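Local coordinates for protein porphyranase B (Zobellia galactanivorans, PDB 3JUU) that cleaves the sulfated algal polysaccharide porphyran at the (1->4) linkages between beta-D-galactopyranose and alpha-L-galactopyranose-6-sulfate, at residues E10-F14 / G108-C112; H24-I30 / R271-D277; M167-T171 / I214-L218. One frame throughout, in Å; residues are numbered along the deposited sequence.

Contact 1: residues E10-F14 / G108-C112; sequences EAPHF and GYYEC. With SO4 (sulfate ion), chain D.
Y109 meets the N-terminal loop with its phenol ring, which is carried toward that loop with CG anti to the backbone N (chi1 -173°). F14 turns its ring edge onto one face of this ring in an edge-to-face pair, centroids 4.9 Å apart and planes at 58°, with F14 CZ over the centre. P12 CB packs obliquely on the same ring, 3.6 Å from Y109 CD2. A bridging water accepts from Y109 OH and donates to H13 O and to E111 OE1. Were Y109 replaced by an alanine, F14 and P12 would probably lose the surface they pack on and the water its hydroxyl donor. Two residues on, E111 OE1 also takes the backbone N-H of H13 on its syn side, tilted out of the carboxylate plane, H13 N to E111 OE1 being 3.0 Å at 166°, while E111 OE2 bonds to W273 NE1; the carboxylate is thus gripped at both oxygens. The loop 10-14 lies across side chains of strand 108-115, which is flanked in its sheet by strands 202-210 and 264-276, while F217 of strand 213-218 meets both F14 and Y109 edge-to-face.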
# COMPACT_ATOMS: atom_id res chain seq x y z
N GLU A 10 9.84 -13.11 14.75
CA GLU A 10 8.83 -13.89 15.51
C GLU A 10 7.70 -13.04 16.14
O GLU A 10 6.75 -13.59 16.74
CB GLU A 10 9.54 -14.73 16.59
CG GLU A 10 10.19 -13.93 17.80
CD GLU A 10 10.57 -14.85 18.99
OE1 GLU A 10 9.67 -15.59 19.52
OE2 GLU A 10 11.75 -14.86 19.41
N ALA A 11 7.76 -11.70 15.97
CA ALA A 11 6.66 -10.82 16.45
C ALA A 11 6.66 -9.57 15.55
O ALA A 11 7.68 -9.34 14.89
CB ALA A 11 6.86 -10.42 17.91
N PRO A 12 5.57 -8.74 15.54
CA PRO A 12 5.64 -7.49 14.80
C PRO A 12 6.71 -6.57 15.29
O PRO A 12 7.25 -6.72 16.43
CB PRO A 12 4.25 -6.85 15.01
CG PRO A 12 3.34 -8.01 15.33
CD PRO A 12 4.24 -8.90 16.15
N HIS A 13 7.09 -5.60 14.45
CA HIS A 13 8.10 -4.63 14.88
C HIS A 13 7.49 -3.58 15.79
O HIS A 13 6.72 -2.70 15.32
CB HIS A 13 8.74 -3.98 13.65
CG HIS A 13 9.94 -4.72 13.15
ND1 HIS A 13 11.18 -4.13 13.02
CD2 HIS A 13 10.08 -6.01 12.75
CE1 HIS A 13 12.03 -5.03 12.54
NE2 HIS A 13 11.39 -6.17 12.37
N PHE A 14 7.80 -3.66 17.10
CA PHE A 14 7.33 -2.63 18.00
C PHE A 14 8.52 -2.24 18.82
O PHE A 14 9.22 -3.16 19.32
CB PHE A 14 6.21 -3.12 18.96
CG PHE A 14 4.94 -3.49 18.30
CD1 PHE A 14 4.22 -2.52 17.56
CD2 PHE A 14 4.41 -4.79 18.40
CE1 PHE A 14 3.00 -2.86 16.99
CE2 PHE A 14 3.18 -5.14 17.85
CZ PHE A 14 2.48 -4.19 17.09
N GLY A 108 -6.49 -7.44 12.33
CA GLY A 108 -5.17 -7.92 12.52
C GLY A 108 -4.11 -6.82 12.43
O GLY A 108 -4.46 -5.64 12.40
N TYR A 109 -2.82 -7.19 12.43
CA TYR A 109 -1.75 -6.21 12.39
C TYR A 109 -0.99 -6.45 11.05
O TYR A 109 -0.59 -7.60 10.77
CB TYR A 109 -0.79 -6.36 13.63
CG TYR A 109 0.22 -5.22 13.65
CD1 TYR A 109 -0.17 -3.94 14.13
CD2 TYR A 109 1.55 -5.34 13.10
CE1 TYR A 109 0.67 -2.87 14.07
CE2 TYR A 109 2.41 -4.24 13.06
CZ TYR A 109 1.95 -2.98 13.54
OH TYR A 109 2.83 -1.90 13.55
N TYR A 110 -0.72 -5.39 10.29
CA TYR A 110 -0.15 -5.58 8.94
C TYR A 110 0.94 -4.62 8.82
O TYR A 110 0.72 -3.39 9.00
CB TYR A 110 -1.22 -5.24 7.87
CG TYR A 110 -2.40 -6.17 7.99
CD1 TYR A 110 -2.42 -7.34 7.19
CD2 TYR A 110 -3.46 -5.93 8.88
CE1 TYR A 110 -3.49 -8.25 7.31
CE2 TYR A 110 -4.47 -6.81 8.99
CZ TYR A 110 -4.49 -7.98 8.21
OH TYR A 110 -5.55 -8.87 8.30
N GLU A 111 2.14 -5.12 8.48
CA GLU A 111 3.29 -4.23 8.44
C GLU A 111 4.21 -4.58 7.27
O GLU A 111 4.24 -5.73 6.85
CB GLU A 111 4.09 -4.33 9.75
CG GLU A 111 4.29 -5.82 10.22
CD GLU A 111 5.31 -6.00 11.30
OE1 GLU A 111 5.79 -4.98 11.86
OE2 GLU A 111 5.69 -7.20 11.52
N CYS A 112 4.96 -3.61 6.74
CA CYS A 112 6.00 -3.92 5.77
C CYS A 112 7.21 -3.02 6.06
O CYS A 112 7.11 -2.00 6.77
CB CYS A 112 5.45 -3.69 4.33
SG CYS A 112 5.44 -1.90 3.84
S SO4 D . 13.82 -8.01 10.41
O1 SO4 D . 14.87 -8.10 11.43
O2 SO4 D . 13.87 -9.20 9.55
O3 SO4 D . 12.54 -7.94 11.10
O4 SO4 D . 14.05 -6.79 9.61
O HOH W 1 5.35 -2.50 12.89

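Contact 2: residues H24-I30 / R271-D277; sequences HQEWKLI and RSWQLVD. With SO4 (sulfate ion), chain D.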
# COMPACT_ATOMS: atom_id res chain seq x y z
N HIS A 24 -1.99 -11.37 28.22
CA HIS A 24 -2.32 -12.81 27.91
C HIS A 24 -2.66 -13.10 26.44
O HIS A 24 -3.36 -14.11 26.11
CB HIS A 24 -3.34 -13.47 28.88
CG HIS A 24 -2.88 -13.49 30.32
ND1 HIS A 24 -1.63 -13.94 30.70
CD2 HIS A 24 -3.51 -13.08 31.46
CE1 HIS A 24 -1.50 -13.81 32.01
NE2 HIS A 24 -2.62 -13.29 32.49
N GLN A 25 -2.16 -12.22 25.57
CA GLN A 25 -2.38 -12.36 24.12
C GLN A 25 -1.07 -12.56 23.44
O GLN A 25 -0.01 -12.20 23.99
CB GLN A 25 -3.08 -11.14 23.54
CG GLN A 25 -4.39 -10.77 24.20
CD GLN A 25 -5.02 -9.51 23.66
OE1 GLN A 25 -4.43 -8.44 23.64
NE2 GLN A 25 -6.25 -9.65 23.18
N GLU A 26 -1.12 -13.13 22.24
CA GLU A 26 0.09 -13.20 21.45
C GLU A 26 -0.20 -12.91 19.97
O GLU A 26 -1.32 -13.01 19.54
CB GLU A 26 0.75 -14.57 21.59
CG GLU A 26 -0.08 -15.76 21.26
CD GLU A 26 0.66 -17.05 21.61
OE1 GLU A 26 1.85 -17.20 21.18
OE2 GLU A 26 0.08 -17.89 22.33
N TRP A 27 0.83 -12.51 19.25
CA TRP A 27 0.68 -12.23 17.81
C TRP A 27 1.04 -13.49 17.04
O TRP A 27 2.11 -14.05 17.29
CB TRP A 27 1.67 -11.14 17.41
CG TRP A 27 1.38 -9.81 17.99
CD1 TRP A 27 2.07 -9.21 18.97
CD2 TRP A 27 0.33 -8.91 17.63
NE1 TRP A 27 1.56 -7.95 19.23
CE2 TRP A 27 0.46 -7.76 18.46
CE3 TRP A 27 -0.72 -8.97 16.71
CZ2 TRP A 27 -0.41 -6.69 18.40
CZ3 TRP A 27 -1.62 -7.94 16.67
CH2 TRP A 27 -1.45 -6.77 17.50
N LYS A 28 0.20 -13.90 16.09
CA LYS A 28 0.42 -15.10 15.30
C LYS A 28 0.50 -14.74 13.79
O LYS A 28 -0.47 -14.16 13.24
CB LYS A 28 -0.75 -16.09 15.55
CG LYS A 28 -0.69 -17.41 14.71
CD LYS A 28 -1.87 -18.35 15.03
CE LYS A 28 -2.08 -19.45 13.98
NZ LYS A 28 -3.57 -19.72 13.92
N LEU A 29 1.60 -15.12 13.16
CA LEU A 29 1.79 -14.87 11.71
C LEU A 29 0.71 -15.47 10.88
O LEU A 29 0.34 -16.66 11.06
CB LEU A 29 3.17 -15.34 11.24
CG LEU A 29 3.54 -14.71 9.86
CD1 LEU A 29 3.97 -13.26 10.10
CD2 LEU A 29 4.76 -15.50 9.30
N ILE A 30 0.13 -14.65 10.00
CA ILE A 30 -0.83 -15.15 9.02
C ILE A 30 0.05 -15.52 7.78
O ILE A 30 0.48 -14.65 6.99
CB ILE A 30 -1.88 -14.12 8.63
CG1 ILE A 30 -2.68 -13.68 9.88
CG2 ILE A 30 -2.82 -14.64 7.48
CD1 ILE A 30 -3.41 -12.37 9.57
N ARG A 271 4.49 -8.62 6.64
CA ARG A 271 4.12 -9.60 7.68
C ARG A 271 2.78 -9.20 8.17
O ARG A 271 2.58 -8.03 8.56
CB ARG A 271 5.19 -9.53 8.84
CG ARG A 271 6.59 -9.92 8.31
CD ARG A 271 7.66 -9.76 9.39
NE ARG A 271 9.00 -10.14 8.90
CZ ARG A 271 10.12 -9.74 9.48
NH1 ARG A 271 10.06 -8.88 10.51
NH2 ARG A 271 11.31 -10.07 8.97
N SER A 272 1.89 -10.18 8.22
CA SER A 272 0.50 -9.98 8.62
C SER A 272 0.23 -10.91 9.81
O SER A 272 0.75 -12.04 9.86
CB SER A 272 -0.34 -10.38 7.44
OG SER A 272 -0.08 -9.54 6.32
N TRP A 273 -0.52 -10.43 10.79
CA TRP A 273 -0.63 -11.12 12.10
C TRP A 273 -2.03 -10.98 12.62
O TRP A 273 -2.71 -9.98 12.37
CB TRP A 273 0.31 -10.46 13.15
CG TRP A 273 1.76 -10.18 12.75
CD1 TRP A 273 2.26 -9.09 12.00
CD2 TRP A 273 2.89 -10.94 13.13
NE1 TRP A 273 3.62 -9.19 11.88
CE2 TRP A 273 4.04 -10.30 12.58
CE3 TRP A 273 3.06 -12.15 13.88
CZ2 TRP A 273 5.35 -10.80 12.76
CZ3 TRP A 273 4.35 -12.64 14.05
CH2 TRP A 273 5.48 -11.97 13.50
N GLN A 274 -2.48 -12.03 13.33
CA GLN A 274 -3.70 -11.99 14.13
C GLN A 274 -3.28 -11.97 15.62
O GLN A 274 -2.23 -12.53 16.02
CB GLN A 274 -4.48 -13.28 13.93
CG GLN A 274 -5.27 -13.39 12.69
CD GLN A 274 -5.89 -14.80 12.56
OE1 GLN A 274 -5.46 -15.73 13.26
NE2 GLN A 274 -6.91 -14.94 11.71
N LEU A 275 -4.11 -11.31 16.43
CA LEU A 275 -3.90 -11.24 17.84
C LEU A 275 -4.82 -12.31 18.43
O LEU A 275 -6.04 -12.29 18.18
CB LEU A 275 -4.35 -9.85 18.32
CG LEU A 275 -3.92 -9.59 19.77
CD1 LEU A 275 -2.45 -9.64 20.05
CD2 LEU A 275 -4.54 -8.18 20.11
N VAL A 276 -4.22 -13.26 19.13
CA VAL A 276 -5.00 -14.40 19.67
C VAL A 276 -4.78 -14.51 21.19
O VAL A 276 -3.72 -14.11 21.71
CB VAL A 276 -4.68 -15.74 18.98
CG1 VAL A 276 -5.13 -15.70 17.38
CG2 VAL A 276 -3.19 -16.14 19.18
N ASP A 277 -5.79 -15.09 21.86
CA ASP A 277 -5.80 -15.29 23.34
C ASP A 277 -5.09 -16.57 23.76
O ASP A 277 -3.84 -16.58 23.85
CB ASP A 277 -7.25 -15.18 23.91
CG ASP A 277 -7.88 -13.80 23.67
OD1 ASP A 277 -7.55 -13.09 22.66
OD2 ASP A 277 -8.72 -13.38 24.50
S SO4 D . 13.82 -8.01 10.41
O1 SO4 D . 14.87 -8.10 11.43
O2 SO4 D . 13.87 -9.20 9.55
O3 SO4 D . 12.54 -7.94 11.10
O4 SO4 D . 14.05 -6.79 9.61
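L275 and W27, and L29 and W273, form two leucine-tryptophan pairs on one face of an antiparallel ladder, and here the contact is tightest. L275 CD1 stands over the six-membered ring of W27, 3.6 Å from its centroid and 5° off the normal, while L275 CB touches W27 CZ3. The chi1 of L29 (-163°) swings its branch away from the backbone N and over W273, where L29 CD1 lies 3.7 Å from the centroid of the six-membered ring, again almost on the normal. Between the pairs, W27 CB packs on W273 CE3 at 3.9 Å, joining them into a continuous apolar row. The indole N-H of W27 is satisfied by D19.

Strand 26-29 is added at the margin of the GH16 jelly-roll beta-sandwich, bringing a segment near the N-terminus against the last strand, 264-276. E26 with V276 and K28 with Q274 are hydrogen-bonded pairs, alternating with the non-hydrogen-bonded pairs W27-L275 and L29-W273. I30 N continues the ladder to S272 O at 2.7 Å, and I30 CD1 rests on the W273 backbone and on Q274 CG.

The face carrying E26, K28, Q274 and V276 is looser, its side-chain contacts few. E26 and K28 are exposed; E26 CG touches V276 CG2, while K28 lies out toward solvent. Past E26 and V276 no further backbone hydrogen bond joins the segments, though the chains stay close. Q25 crosses L275, with Q25 OE1 3.5 Å from L275 CD2 and hydrogen-bonded to Q22 N, but Q25 NE2 is 3.7 Å from D277 OD1, too long for a hydrogen bond. At the other end R271 extends away from strand 26-29, donating from NH1 and NH2 to two oxygens of a sulfate, while its NE forms a salt bridge with E36.

Contact 3: residues M167-T171 / I214-L218; sequences MNSNT and IIFFL
F216 receives S169 in a CH-pi contact: S169 CB sits over one face of the ring, 3.5 Å from its centroid and only 7° off the normal. The phenyl ring is carried beneath the serine with CG anti to the carbonyl carbon (chi1 -70°), and S169 CB lies within 3.9 Å of the ring carbons. S169 OG leans over the same ring, 3.6 Å from F216 CD1, but its hydrogen bond goes to I146 O, so the hydroxyl is tied back to strand 141-150 while the methylene does the packing.

Apolar contacts extend the interface on both sides of this CH-pi contact. M167 is fully stretched and drives its thioether into the opposing strand. M167 SD passes L218 CB at 3.8 Å, the two side chains sliding by in opposite directions, and M167 CE reaches F216 CB. Farther along, T171 CG2 lies near the edge of the F216 ring and touches I214 CG2 at 4.2 Å. T171 OG1 is bonded to S187 O.

No hydrogen bond links the two segments. Their axes run nearly antiparallel, at 167°, but approach only to 9.3 Å, the spacing of strands that face one another through side chains, as in the interior of the GH16 jelly-roll beta-sandwich. Strand 166-174 is paired with 141-150 and 185-192, and strand 213-218 with 202-210 and 221-226.

One polar atom takes part as a packing partner: M167 CE lies 3.3 Å from the backbone F217 O, placing the methyl against the main chain of the opposing strand.

The contact also lies close to the active site, for N170 points away from strand 213-218 and its side chain is about 5 Å from that of E148, the probable proton donor.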
# COMPACT_ATOMS: atom_id res chain seq x y z
N MET A 167 4.65 9.85 6.54
CA MET A 167 3.74 8.70 6.43
C MET A 167 2.33 9.25 6.24
O MET A 167 1.78 9.96 7.09
CB MET A 167 3.78 7.83 7.72
CG MET A 167 2.95 6.55 7.56
SD MET A 167 3.13 5.62 9.14
CE MET A 167 1.97 4.31 8.91
N ASN A 168 1.74 8.95 5.09
CA ASN A 168 0.47 9.47 4.68
C ASN A 168 -0.46 8.29 4.72
O ASN A 168 -0.33 7.38 3.87
CB ASN A 168 0.64 9.91 3.20
CG ASN A 168 1.60 11.04 3.11
OD1 ASN A 168 1.44 12.03 3.81
ND2 ASN A 168 2.66 10.88 2.33
N SER A 169 -1.37 8.27 5.71
CA SER A 169 -2.27 7.11 5.91
C SER A 169 -3.68 7.58 5.72
O SER A 169 -3.96 8.84 5.73
CB SER A 169 -2.14 6.57 7.33
OG SER A 169 -0.75 6.21 7.60
N ASN A 170 -4.57 6.66 5.40
CA ASN A 170 -5.95 7.07 5.09
C ASN A 170 -6.94 5.97 5.28
O ASN A 170 -6.58 4.77 5.39
CB ASN A 170 -6.02 7.65 3.63
CG ASN A 170 -7.02 8.82 3.49
OD1 ASN A 170 -8.06 8.83 4.16
ND2 ASN A 170 -6.75 9.75 2.58
N THR A 171 -8.22 6.34 5.37
CA THR A 171 -9.30 5.28 5.45
C THR A 171 -10.43 5.84 4.60
O THR A 171 -10.76 7.02 4.71
CB THR A 171 -9.80 5.00 6.93
OG1 THR A 171 -10.22 6.24 7.51
CG2 THR A 171 -8.61 4.36 7.89
N ILE A 214 -8.59 2.05 14.07
CA ILE A 214 -7.48 1.72 13.17
C ILE A 214 -6.32 2.48 13.78
O ILE A 214 -6.44 3.67 13.97
CB ILE A 214 -7.79 2.26 11.74
CG1 ILE A 214 -9.15 1.72 11.18
CG2 ILE A 214 -6.57 2.07 10.80
CD1 ILE A 214 -9.19 0.28 10.85
N ILE A 215 -5.19 1.82 14.04
CA ILE A 215 -4.08 2.46 14.72
C ILE A 215 -2.83 2.32 13.90
O ILE A 215 -2.45 1.23 13.58
CB ILE A 215 -3.85 1.82 16.14
CG1 ILE A 215 -5.09 2.08 17.00
CG2 ILE A 215 -2.65 2.48 16.82
CD1 ILE A 215 -5.97 0.94 17.11
N PHE A 216 -2.22 3.44 13.56
CA PHE A 216 -1.06 3.41 12.61
C PHE A 216 0.25 3.47 13.36
O PHE A 216 0.35 4.21 14.36
CB PHE A 216 -1.14 4.61 11.63
CG PHE A 216 -2.29 4.48 10.65
CD1 PHE A 216 -2.20 3.56 9.59
CD2 PHE A 216 -3.43 5.27 10.80
CE1 PHE A 216 -3.29 3.37 8.74
CE2 PHE A 216 -4.51 5.16 9.89
CZ PHE A 216 -4.40 4.22 8.85
N PHE A 217 1.27 2.74 12.88
CA PHE A 217 2.61 2.73 13.52
C PHE A 217 3.65 3.03 12.47
O PHE A 217 3.55 2.60 11.28
CB PHE A 217 2.92 1.29 13.99
CG PHE A 217 2.19 0.94 15.25
CD1 PHE A 217 2.86 0.96 16.45
CD2 PHE A 217 0.77 0.65 15.20
CE1 PHE A 217 2.20 0.68 17.65
CE2 PHE A 217 0.10 0.30 16.41
CZ PHE A 217 0.84 0.37 17.62
N LEU A 218 4.68 3.71 12.92
CA LEU A 218 5.88 4.03 12.08
C LEU A 218 7.13 3.66 12.83
O LEU A 218 7.31 4.10 13.98
CB LEU A 218 5.92 5.55 11.71
CG LEU A 218 7.15 6.04 10.98
CD1 LEU A 218 7.32 5.21 9.59
CD2 LEU A 218 7.15 7.60 10.82

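Overall arrangement
Contacts 1 and 2 are neighbours, their centres about 9 Å apart, and lie on adjacent strands, 108-115 in contact 1 and 264-276 in contact 2, joined by a backbone hydrogen bond between Y109 and W273. The centre of contact 3 lies about 14 Å from that of contact 1 and about 19 Å from that of contact 2. F217 links it to contact 1 by packing on F14 and Y109, whereas contacts 2 and 3 do not touch. Along the chain, contacts 1 and 2 interleave, and contact 3 follows contact 1, nested within the loop that contact 2 closes. The N-terminal segments thus pack on strands 108-115 and 264-276 at the sandwich margin, while contact 3 packs its interior nearer strand 141-150, which carries the probable catalytic glutamates.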